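Local coordinates for adhesion and penetration protein autotransporter (Haemophilus influenzae, PDB 3SYJ), which promotes adherence to and invasion of host cells, mediates bacterial aggregation through self-association of its passenger domain, and is probably a serine protease, at residues Q377-A382 and D402-I407. Residues are numbered along the deposited sequence; the frame is centred on the assembly and turned at random.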
loop_
_atom_site.group_PDB
_atom_site.type_symbol
_atom_site.label_atom_id
_atom_site.label_comp_id
_atom_site.label_asym_id
_atom_site.label_seq_id
_atom_site.Cartn_x
_atom_site.Cartn_y
_atom_site.Cartn_z
ATOM N N GLN A 377 -21.206 60.378 30.878
ATOM C CA GLN A 377 -20.259 61.339 30.330
ATOM C C GLN A 377 -19.545 60.757 29.112
ATOM O O GLN A 377 -19.213 59.568 29.087
ATOM C CB GLN A 377 -19.251 61.762 31.396
ATOM C CG GLN A 377 -19.816 62.704 32.455
ATOM C CD GLN A 377 -20.623 61.976 33.516
ATOM O OE1 GLN A 377 -20.460 60.777 33.718
ATOM N NE2 GLN A 377 -21.499 62.702 34.197
ATOM N N THR A 378 -19.321 61.594 28.102
ATOM C CA THR A 378 -18.639 61.171 26.872
ATOM C C THR A 378 -17.252 61.800 26.711
ATOM O O THR A 378 -16.919 62.773 27.391
ATOM C CB THR A 378 -19.476 61.508 25.622
ATOM O OG1 THR A 378 -19.670 62.925 25.544
ATOM C CG2 THR A 378 -20.832 60.813 25.678
ATOM N N TRP A 379 -16.440 61.238 25.817
ATOM C CA TRP A 379 -15.154 61.852 25.476
ATOM C C TRP A 379 -14.996 62.051 23.976
ATOM O O TRP A 379 -15.533 61.289 23.174
ATOM C CB TRP A 379 -13.965 61.036 25.997
ATOM C CG TRP A 379 -12.620 61.592 25.552
ATOM C CD1 TRP A 379 -11.920 62.596 26.154
ATOM C CD2 TRP A 379 -11.826 61.171 24.426
ATOM N NE1 TRP A 379 -10.746 62.834 25.477
ATOM C CE2 TRP A 379 -10.660 61.970 24.417
ATOM C CE3 TRP A 379 -11.989 60.204 23.426
ATOM C CZ2 TRP A 379 -9.660 61.834 23.441
ATOM C CZ3 TRP A 379 -10.991 60.064 22.458
ATOM C CH2 TRP A 379 -9.843 60.879 22.473
ATOM N N GLN A 380 -14.225 63.074 23.617
ATOM C CA GLN A 380 -13.975 63.441 22.231
ATOM C C GLN A 380 -12.658 64.205 22.158
ATOM O O GLN A 380 -12.471 65.197 22.867
ATOM C CB GLN A 380 -15.108 64.332 21.728
ATOM C CG GLN A 380 -15.088 64.590 20.236
ATOM C CD GLN A 380 -16.240 65.460 19.783
ATOM O OE1 GLN A 380 -16.870 66.145 20.586
ATOM N NE2 GLN A 380 -16.514 65.444 18.484
ATOM N N GLY A 381 -11.743 63.749 21.310
ATOM C CA GLY A 381 -10.440 64.377 21.197
ATOM C C GLY A 381 -9.618 63.811 20.055
ATOM O O GLY A 381 -10.136 63.080 19.201
ATOM N N ALA A 382 -8.330 64.138 20.036
ATOM C CA ALA A 382 -7.480 63.763 18.913
ATOM C C ALA A 382 -7.420 62.250 18.740
ATOM O O ALA A 382 -7.423 61.742 17.611
ATOM C CB ALA A 382 -6.098 64.328 19.083
ATOM N N ASP A 402 -18.296 61.409 15.166
ATOM C CA ASP A 402 -16.900 61.566 15.543
ATOM C C ASP A 402 -16.167 60.232 15.493
ATOM O O ASP A 402 -16.683 59.213 15.952
ATOM C CB ASP A 402 -16.769 62.181 16.934
ATOM C CG ASP A 402 -15.324 62.253 17.397
ATOM O OD1 ASP A 402 -14.675 63.299 17.169
ATOM O OD2 ASP A 402 -14.831 61.258 17.969
ATOM N N ARG A 403 -14.960 60.249 14.933
ATOM C CA ARG A 403 -14.125 59.061 14.843
ATOM C C ARG A 403 -13.046 59.100 15.919
ATOM O O ARG A 403 -12.337 60.099 16.067
ATOM C CB ARG A 403 -13.464 58.986 13.464
ATOM C CG ARG A 403 -13.111 57.588 12.996
ATOM C CD ARG A 403 -12.259 57.647 11.735
ATOM N NE ARG A 403 -10.909 58.079 12.062
ATOM C CZ ARG A 403 -9.851 57.908 11.277
ATOM N NH1 ARG A 403 -9.980 57.323 10.089
ATOM N NH2 ARG A 403 -8.661 58.324 11.688
ATOM N N LEU A 404 -12.922 58.012 16.671
ATOM C CA LEU A 404 -11.864 57.895 17.661
ATOM C C LEU A 404 -10.649 57.237 17.011
ATOM O O LEU A 404 -10.785 56.228 16.321
ATOM C CB LEU A 404 -12.346 57.097 18.885
ATOM C CG LEU A 404 -11.386 56.959 20.077
ATOM C CD1 LEU A 404 -12.134 56.840 21.408
ATOM C CD2 LEU A 404 -10.411 55.789 19.905
ATOM N N SER A 405 -9.474 57.829 17.222
ATOM C CA SER A 405 -8.210 57.291 16.724
ATOM C C SER A 405 -7.464 56.526 17.813
ATOM O O SER A 405 -7.096 57.096 18.848
ATOM C CB SER A 405 -7.316 58.427 16.229
ATOM O OG SER A 405 -7.857 59.049 15.080
ATOM N N LYS A 406 -7.232 55.242 17.579
ATOM C CA LYS A 406 -6.516 54.413 18.545
ATOM C C LYS A 406 -5.144 54.044 18.017
ATOM O O LYS A 406 -5.024 53.382 16.986
ATOM C CB LYS A 406 -7.309 53.142 18.884
ATOM C CG LYS A 406 -6.447 51.965 19.381
ATOM C CD LYS A 406 -6.148 52.065 20.867
ATOM C CE LYS A 406 -5.250 50.927 21.362
ATOM N NZ LYS A 406 -3.842 51.055 20.902
ATOM N N ILE A 407 -4.112 54.485 18.723
ATOM C CA ILE A 407 -2.743 54.161 18.345
ATOM C C ILE A 407 -1.970 53.649 19.551
ATOM O O ILE A 407 -2.536 53.477 20.625
ATOM C CB ILE A 407 -2.008 55.366 17.712
ATOM C CG1 ILE A 407 -1.995 56.564 18.661
ATOM C CG2 ILE A 407 -2.654 55.757 16.398
ATOM C CD1 ILE A 407 -1.238 57.757 18.101
HETATM O O HOH W 1 -10.167 60.263 18.753
HETATM O O HOH W 2 -12.673 61.088 19.670
#
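Q380 reaches D402 through a single side-chain hydrogen bond, NE2 to OD1, 3.1 Å long with an N-H...O angle of 160°. The anti chi1 (-170°) sets Q380 CG beside the D402 carboxylate, and the extended chain beyond it carries NE2 on to OD1. OD1 lies nearly in the amide plane, but NE2 comes from above the carboxylate plane, the two flat groups standing almost perpendicular. OD1 also forms a salt bridge with K123, from the peptidase part of the chain, whose NZ bonds G381 O and R403 O as well and so ties both segments to that part.

The apolar contact is between W379 and L404, where the indole presents its six-membered edge: CZ3 lies 3.6 Å from CD1, with the leucine near the ring plane. Both side chains suit the interior of the right-handed parallel beta-helix of this passenger domain, in which strand 403-407 runs beside 384-386, and I384 touches both residues. The indole NE1, which needs a polar partner there, bonds Q358. G381 N sits 3.5 Å above one ring face, offset toward the rim; having no side chain, G381 can bring its backbone this close to the indole.

Two waters bridge the segments. One accepts from S405 N (3.0 Å) and lies 2.9 Å from G381 O; another accepts from G381 N and lies 2.8 Å from D402 OD2.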